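Mandalate racemase/muconate lactonizing enzyme (Unidentified, PDB 4E4U) is a putative enzyme of the mandelate racemase/muconate lactonizing family in the enolase superfamily, whose substrate and exact reaction are not established. Local coordinates at residues 76-81 against 261-266; 242-247 against 268-273. All blocks are in the same frame, centred on the assembly; numbering follows the deposited sequence.

Interaction 1. Residues 76-81 against 261-266; sequences QAYSSG and LTTKYE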
ATOM      1  N   GLN A  76      -3.855  18.450  30.610  1.00 10.80           N
ATOM      2  CA  GLN A  76      -3.525  19.856  30.827  1.00 11.02           C
ATOM      3  C   GLN A  76      -2.070  20.140  30.464  1.00 11.27           C
ATOM      4  O   GLN A  76      -1.767  21.135  29.810  1.00 11.73           O
ATOM      5  CB  GLN A  76      -3.792  20.284  32.278  1.00 12.36           C
ATOM      6  CG  GLN A  76      -5.236  20.134  32.744  1.00 12.99           C
ATOM      7  CD  GLN A  76      -6.233  20.939  31.934  1.00 13.67           C
ATOM      8  OE1 GLN A  76      -5.976  22.085  31.555  1.00 15.03           O
ATOM      9  NE2 GLN A  76      -7.403  20.351  31.693  1.00 13.99           N
ATOM     10  N   ALA A  77      -1.167  19.271  30.899  1.00 10.59           N
ATOM     11  CA  ALA A  77       0.250  19.460  30.606  1.00 10.86           C
ATOM     12  C   ALA A  77       0.534  19.341  29.111  1.00 10.16           C
ATOM     13  O   ALA A  77       1.254  20.154  28.532  1.00 11.05           O
ATOM     14  CB  ALA A  77       1.090  18.459  31.390  1.00 12.01           C
ATOM     15  N   TYR A  78      -0.032  18.303  28.498  1.00  9.53           N
ATOM     16  CA  TYR A  78       0.124  18.034  27.074  1.00 10.09           C
ATOM     17  C   TYR A  78      -0.371  19.190  26.207  1.00  9.93           C
ATOM     18  O   TYR A  78       0.136  19.410  25.113  1.00 10.72           O
ATOM     19  CB  TYR A  78      -0.633  16.738  26.740  1.00 10.54           C
ATOM     20  CG  TYR A  78      -0.525  16.256  25.312  1.00  9.40           C
ATOM     21  CD1 TYR A  78       0.668  15.758  24.812  1.00 10.17           C
ATOM     22  CD2 TYR A  78      -1.630  16.267  24.472  1.00 10.05           C
ATOM     23  CE1 TYR A  78       0.763  15.293  23.522  1.00 10.04           C
ATOM     24  CE2 TYR A  78      -1.545  15.812  23.170  1.00 10.78           C
ATOM     25  CZ  TYR A  78      -0.341  15.327  22.696  1.00 10.05           C
ATOM     26  OH  TYR A  78      -0.224  14.860  21.405  1.00 10.89           O
ATOM     27  N   SER A  79      -1.359  19.925  26.710  1.00  9.72           N
ATOM     28  CA  SER A  79      -2.014  20.985  25.942  1.00 10.02           C
ATOM     29  C   SER A  79      -1.453  22.376  26.226  1.00  9.89           C
ATOM     30  O   SER A  79      -1.783  23.339  25.526  1.00 10.96           O
ATOM     31  CB  SER A  79      -3.511  20.979  26.254  1.00 10.73           C
ATOM     32  OG  SER A  79      -4.078  19.724  25.901  1.00 10.96           O
ATOM     33  N   SER A  80      -0.609  22.467  27.255  1.00 10.09           N
ATOM     34  CA  SER A  80      -0.130  23.730  27.812  1.00 10.51           C
ATOM     35  C   SER A  80       0.347  24.733  26.763  1.00 10.62           C
ATOM     36  O   SER A  80       1.217  24.425  25.948  1.00 12.03           O
ATOM     37  CB  SER A  80       1.002  23.444  28.806  1.00 11.28           C
ATOM     38  OG  SER A  80       1.385  24.611  29.517  1.00 11.77           O
ATOM     39  N   GLY A  81      -0.203  25.942  26.795  1.00 11.26           N
ATOM     40  CA  GLY A  81       0.243  27.005  25.911  1.00 12.15           C
ATOM     41  C   GLY A  81      -0.171  26.833  24.463  1.00 11.23           C
ATOM     42  O   GLY A  81       0.490  27.350  23.564  1.00 12.61           O
ATOM     43  N   LEU A 261      11.591   8.571  23.124  1.00  9.69           N
ATOM     44  CA  LEU A 261      10.234   8.853  22.651  1.00  9.93           C
ATOM     45  C   LEU A 261       9.330   9.182  23.830  1.00  9.67           C
ATOM     46  O   LEU A 261       9.634   8.842  24.977  1.00 10.32           O
ATOM     47  CB  LEU A 261       9.675   7.662  21.868  1.00 10.96           C
ATOM     48  CG  LEU A 261      10.555   7.179  20.710  1.00 13.27           C
ATOM     49  CD1 LEU A 261       9.817   6.096  19.927  1.00 14.03           C
ATOM     50  CD2 LEU A 261      10.987   8.310  19.790  1.00 14.79           C
ATOM     51  N   THR A 262       8.217   9.837  23.552  1.00  9.95           N
ATOM     52  CA  THR A 262       7.308  10.225  24.613  1.00 10.22           C
ATOM     53  C   THR A 262       5.866  10.229  24.117  1.00 10.21           C
ATOM     54  O   THR A 262       5.599  10.577  22.965  1.00 10.40           O
ATOM     55  CB  THR A 262       7.683  11.607  25.202  1.00 10.41           C
ATOM     56  OG1 THR A 262       6.812  11.901  26.299  1.00 11.50           O
ATOM     57  CG2 THR A 262       7.605  12.713  24.139  1.00 11.64           C
ATOM     58  N   THR A 263       4.952   9.860  25.015  1.00 10.11           N
ATOM     59  CA  THR A 263       3.509   9.723  24.778  1.00 10.47           C
ATOM     60  C   THR A 263       3.107   8.548  23.896  1.00  9.28           C
ATOM     61  O   THR A 263       3.877   8.065  23.054  1.00  9.93           O
ATOM     62  CB  THR A 263       2.815  10.999  24.203  1.00 11.04           C
ATOM     63  OG1 THR A 263       2.963  11.059  22.773  1.00 10.95           O
ATOM     64  CG2 THR A 263       3.318  12.280  24.867  1.00 11.80           C
ATOM     65  N   LYS A 264       1.863   8.119  24.080  1.00  9.50           N
ATOM     66  CA  LYS A 264       1.283   7.062  23.271  1.00  9.98           C
ATOM     67  C   LYS A 264       1.235   7.430  21.788  1.00  9.77           C
ATOM     68  O   LYS A 264       1.266   6.550  20.939  1.00 10.75           O
ATOM     69  CB  LYS A 264      -0.117   6.736  23.779  1.00 11.13           C
ATOM     70  CG  LYS A 264      -1.078   7.920  23.741  1.00 11.77           C
ATOM     71  CD  LYS A 264      -2.299   7.641  24.619  1.00 12.81           C
ATOM     72  CE  LYS A 264      -3.174   8.871  24.810  1.00 13.31           C
ATOM     73  NZ  LYS A 264      -2.467   9.938  25.589  1.00 13.31           N
ATOM     74  N   TYR A 265       1.169   8.719  21.473  1.00  9.20           N
ATOM     75  CA  TYR A 265       1.084   9.139  20.077  1.00  9.83           C
ATOM     76  C   TYR A 265       2.360   8.813  19.299  1.00  9.68           C
ATOM     77  O   TYR A 265       2.303   8.398  18.145  1.00 11.28           O
ATOM     78  CB  TYR A 265       0.754  10.627  19.992  1.00 10.88           C
ATOM     79  CG  TYR A 265      -0.527  10.973  20.712  1.00 11.44           C
ATOM     80  CD1 TYR A 265      -1.761  10.585  20.196  1.00 11.38           C
ATOM     81  CD2 TYR A 265      -0.510  11.679  21.909  1.00 12.33           C
ATOM     82  CE1 TYR A 265      -2.942  10.896  20.858  1.00 12.27           C
ATOM     83  CE2 TYR A 265      -1.684  11.993  22.573  1.00 12.35           C
ATOM     84  CZ  TYR A 265      -2.892  11.605  22.041  1.00 13.08           C
ATOM     85  OH  TYR A 265      -4.049  11.920  22.706  1.00 15.97           O
ATOM     86  N   GLU A 266       3.513   8.984  19.938  1.00  9.30           N
ATOM     87  CA  GLU A 266       4.780   8.667  19.287  1.00  8.81           C
ATOM     88  C   GLU A 266       4.991   7.166  19.165  1.00  8.92           C
ATOM     89  O   GLU A 266       5.463   6.677  18.140  1.00 10.17           O
ATOM     90  CB  GLU A 266       5.955   9.332  20.007  1.00  9.72           C
ATOM     91  CG  GLU A 266       5.923  10.836  19.867  1.00 10.18           C
ATOM     92  CD  GLU A 266       7.153  11.543  20.421  1.00 11.03           C
ATOM     93  OE1 GLU A 266       8.133  10.874  20.829  1.00 10.98           O
ATOM     94  OE2 GLU A 266       7.134  12.792  20.438  1.00 11.91           O
TER
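Tyr78, from the C-terminal part of helix 70-79, and Tyr265, from the first turn of helix 263-272, illustrate how two domains can be joined by aromatic side chains while their backbones stay apart, the nearest CA pair being Tyr78 and Thr263 at 9.3 Å. The extended first torsion of Tyr78 (chi1 -177°) carries its ring across this gap. The phenol end of Tyr78 then lies along the CD2-CE2 side of Tyr265: CZ of Tyr78 is 3.6 Å from CE2 of Tyr265, and OH of Tyr78 is 3.2 Å from CD2 of Tyr265. The two ring planes are tilted by only 21°, but with centroids 5.4 Å apart they are slid so far that they hardly overlap. Next to the hydroxyl-bearing carbon, CE1 of Tyr78 also meets the methyl CG2 of Thr263 at 4.2 Å. The torsion that places this methyl (chi1 84°) also sets OG1 of Thr263 to donate to the carbonyl O of Thr262 at 2.7 Å, on a lone pair in the carbonyl plane. Lys264 lays CG over one face of Tyr265, and Phe74 meets the ring of Tyr78. This buried junction joins the N-terminal capping domain to the enolase-type barrel through dispersion between two near-parallel, slipped tyrosine rings; its fit probably depends on shape, while Glu266 makes a salt bridge to Arg85 of a second subunit.

Interaction 2. Residues 242-247 against 268-273; sequences EAIAQV and HKLLQA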
ATOM      1  N   GLU A 242       9.983   5.563   9.647  1.00 10.89           N
ATOM      2  CA  GLU A 242      10.223   4.783   8.444  1.00 12.00           C
ATOM      3  C   GLU A 242      11.677   4.318   8.376  1.00 10.83           C
ATOM      4  O   GLU A 242      11.962   3.199   7.943  1.00 10.75           O
ATOM      5  CB  GLU A 242       9.832   5.594   7.210  1.00 15.87           C
ATOM      6  CG  GLU A 242       8.301   5.783   7.067  1.00 22.07           C
ATOM      7  CD  GLU A 242       7.655   6.589   8.205  1.00 28.51           C
ATOM      8  OE1 GLU A 242       8.293   7.539   8.717  1.00 31.70           O
ATOM      9  OE2 GLU A 242       6.503   6.277   8.599  1.00 31.42           O
ATOM     10  N   ALA A 243      12.594   5.156   8.848  1.00 11.50           N
ATOM     11  CA  ALA A 243      14.013   4.826   8.816  1.00 11.22           C
ATOM     12  C   ALA A 243      14.336   3.678   9.760  1.00 10.86           C
ATOM     13  O   ALA A 243      15.054   2.752   9.393  1.00 12.31           O
ATOM     14  CB  ALA A 243      14.842   6.047   9.155  1.00 11.96           C
ATOM     15  N   ILE A 244      13.798   3.713  10.974  1.00 10.63           N
ATOM     16  CA  ILE A 244      14.059   2.618  11.894  1.00 10.89           C
ATOM     17  C   ILE A 244      13.358   1.334  11.422  1.00 10.39           C
ATOM     18  O   ILE A 244      13.911   0.234  11.544  1.00 11.16           O
ATOM     19  CB  ILE A 244      13.734   3.004  13.357  1.00 10.99           C
ATOM     20  CG1 ILE A 244      14.297   1.967  14.329  1.00 13.08           C
ATOM     21  CG2 ILE A 244      12.238   3.211  13.581  1.00 11.88           C
ATOM     22  CD1 ILE A 244      14.263   2.432  15.763  1.00 15.21           C
ATOM     23  N   ALA A 245      12.183   1.472  10.813  1.00 10.63           N
ATOM     24  CA  ALA A 245      11.495   0.307  10.250  1.00 10.86           C
ATOM     25  C   ALA A 245      12.281  -0.339   9.108  1.00 10.64           C
ATOM     26  O   ALA A 245      12.213  -1.551   8.915  1.00 11.30           O
ATOM     27  CB  ALA A 245      10.093   0.662   9.794  1.00 11.18           C
ATOM     28  N   GLN A 246      13.013   0.468   8.350  0.60 10.94           N
ATOM     29  CA  GLN A 246      13.860  -0.072   7.294  0.60 10.97           C
ATOM     30  C   GLN A 246      14.907  -1.029   7.863  0.60 10.03           C
ATOM     31  O   GLN A 246      15.202  -2.070   7.267  0.60 11.23           O
ATOM     32  CB  GLN A 246      14.521   1.056   6.513  0.60 13.25           C
ATOM     33  CG  GLN A 246      13.628   1.608   5.413  0.60 14.82           C
ATOM     34  CD  GLN A 246      13.204   0.541   4.418  0.60 17.36           C
ATOM     35  OE1 GLN A 246      14.030  -0.230   3.928  0.60 18.33           O
ATOM     36  NE2 GLN A 246      11.903   0.480   4.130  0.60 18.70           N
ATOM     37  N   VAL A 247      15.459  -0.688   9.023  1.00 10.61           N
ATOM     38  CA  VAL A 247      16.428  -1.561   9.681  1.00 10.42           C
ATOM     39  C   VAL A 247      15.730  -2.862  10.095  1.00  9.38           C
ATOM     40  O   VAL A 247      16.212  -3.965   9.813  1.00 10.48           O
ATOM     41  CB  VAL A 247      17.116  -0.889  10.883  1.00 10.18           C
ATOM     42  CG1 VAL A 247      18.148  -1.828  11.487  1.00 11.18           C
ATOM     43  CG2 VAL A 247      17.773   0.413  10.463  1.00 11.31           C
ATOM     44  N   HIS A 268       2.600   4.961  18.980  1.00  9.34           N
ATOM     45  CA  HIS A 268       1.680   4.546  17.929  1.00  9.93           C
ATOM     46  C   HIS A 268       2.325   4.673  16.548  1.00 10.46           C
ATOM     47  O   HIS A 268       2.296   3.739  15.751  1.00 10.70           O
ATOM     48  CB  HIS A 268       0.393   5.371  18.003  1.00 10.90           C
ATOM     49  CG  HIS A 268      -0.548   5.134  16.865  1.00 11.61           C
ATOM     50  ND1 HIS A 268      -1.172   3.921  16.644  1.00 12.74           N
ATOM     51  CD2 HIS A 268      -0.967   5.959  15.876  1.00 13.70           C
ATOM     52  CE1 HIS A 268      -1.951   4.021  15.580  1.00 13.19           C
ATOM     53  NE2 HIS A 268      -1.833   5.240  15.091  1.00 14.52           N
ATOM     54  N   LYS A 269       2.923   5.827  16.265  1.00 10.02           N
ATOM     55  CA  LYS A 269       3.560   6.033  14.968  1.00 11.19           C
ATOM     56  C   LYS A 269       4.658   4.998  14.733  1.00  9.72           C
ATOM     57  O   LYS A 269       4.792   4.445  13.638  1.00 10.75           O
ATOM     58  CB  LYS A 269       4.156   7.436  14.879  1.00 13.76           C
ATOM     59  CG  LYS A 269       3.147   8.551  14.887  1.00 18.69           C
ATOM     60  CD  LYS A 269       3.849   9.897  14.774  1.00 20.95           C
ATOM     61  CE  LYS A 269       2.883  11.041  15.010  1.00 21.64           C
ATOM     62  NZ  LYS A 269       3.569  12.353  15.123  1.00 24.03           N
ATOM     63  N   LEU A 270       5.448   4.743  15.770  1.00  9.64           N
ATOM     64  CA  LEU A 270       6.519   3.755  15.682  1.00  9.75           C
ATOM     65  C   LEU A 270       5.989   2.358  15.355  1.00  9.00           C
ATOM     66  O   LEU A 270       6.486   1.688  14.450  1.00 10.03           O
ATOM     67  CB  LEU A 270       7.294   3.724  16.996  1.00 10.11           C
ATOM     68  CG  LEU A 270       8.403   2.681  17.118  1.00 10.53           C
ATOM     69  CD1 LEU A 270       9.606   3.089  16.281  1.00 12.30           C
ATOM     70  CD2 LEU A 270       8.794   2.530  18.582  1.00 11.67           C
ATOM     71  N   LEU A 271       4.973   1.925  16.095  1.00  9.75           N
ATOM     72  CA  LEU A 271       4.405   0.593  15.892  1.00  9.87           C
ATOM     73  C   LEU A 271       3.698   0.462  14.545  1.00 10.39           C
ATOM     74  O   LEU A 271       3.796  -0.573  13.895  1.00 11.40           O
ATOM     75  CB  LEU A 271       3.439   0.262  17.030  1.00  9.93           C
ATOM     76  CG  LEU A 271       4.110   0.030  18.383  1.00 10.40           C
ATOM     77  CD1 LEU A 271       3.079   0.143  19.493  1.00 11.30           C
ATOM     78  CD2 LEU A 271       4.797  -1.337  18.405  1.00 11.27           C
ATOM     79  N   GLN A 272       3.006   1.515  14.118  1.00 11.00           N
ATOM     80  CA  GLN A 272       2.322   1.506  12.822  1.00 12.19           C
ATOM     81  C   GLN A 272       3.306   1.280  11.687  1.00 12.32           C
ATOM     82  O   GLN A 272       2.969   0.638  10.694  1.00 14.55           O
ATOM     83  CB  GLN A 272       1.597   2.833  12.588  1.00 14.94           C
ATOM     84  CG  GLN A 272       0.379   3.046  13.448  1.00 18.52           C
ATOM     85  CD  GLN A 272      -0.755   2.124  13.089  1.00 22.10           C
ATOM     86  OE1 GLN A 272      -0.895   1.044  13.665  1.00 25.07           O
ATOM     87  NE2 GLN A 272      -1.582   2.543  12.137  1.00 23.82           N
ATOM     88  N   ALA A 273       4.518   1.810  11.838  1.00 10.40           N
ATOM     89  CA  ALA A 273       5.555   1.678  10.819  1.00 11.49           C
ATOM     90  C   ALA A 273       6.255   0.319  10.852  1.00 11.04           C
ATOM     91  O   ALA A 273       7.020   0.006   9.942  1.00 12.37           O
ATOM     92  CB  ALA A 273       6.584   2.805  10.967  1.00 13.17           C
TER
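Helix 241-249 and the C-terminal part of helix 263-272 come closest at Glu242 and Ala273, their CA atoms 6.1 Å apart, a separation consistent with the small side chains of Ala245 and Ala273 at this point. The CB of Ala245 points into the other segment and comes 3.1 Å from the carbonyl O of Ala273, a tight approach of a methyl to a backbone oxygen; the two methyls themselves, CB of Ala245 and CB of Ala273, are 4.3 Å apart. Farther toward the barrel strands, the branched residues meet. The first torsion of Ile244 (chi1 -168°) leaves CG2 as the branch directed at Leu270, and CG2 of Ile244 touches CD1 of Leu270 at 3.8 Å. In Leu270, chi1 of 176° swings CG over and chi2 of 74° turns CD1 onto that methyl. Both side chains also rest on Thr257, so the pair lies between the helices and strand 255-257. At the outer margin, Glu242 starts away from the partner helix but folds back, bringing OE2 to 4.2 Å from CB of Ala273. Here neighbouring outer helices of the barrel are joined by alanines where the backbones are near and Ile-Leu nearer the strands; the attraction is largely dispersive, with one close methyl-to-carbonyl approach that leaves little slack, and the exposed carboxylate adds contact with a methyl rather than a charge pairing across the helices.

Starting from the N terminus, the chain lays down helix 70-79 in the N-terminal domain, enters the barrel, and only after about 180 residues returns in 261-266 to close interaction 1. Before that return it has already passed through 242-247, which waits for 268-273 to close the short loop of interaction 2 that contains strand 255-257. The segments therefore alternate, and the two contacts cross rather than nest. Helix 263-272 serves both: its start faces the N-terminal domain, its end the preceding barrel helix. Although their centres lie about 20 Å apart, they touch where CD1 of Leu261 packs 3.9 Å from CD2 of Leu270, and both border the second subunit.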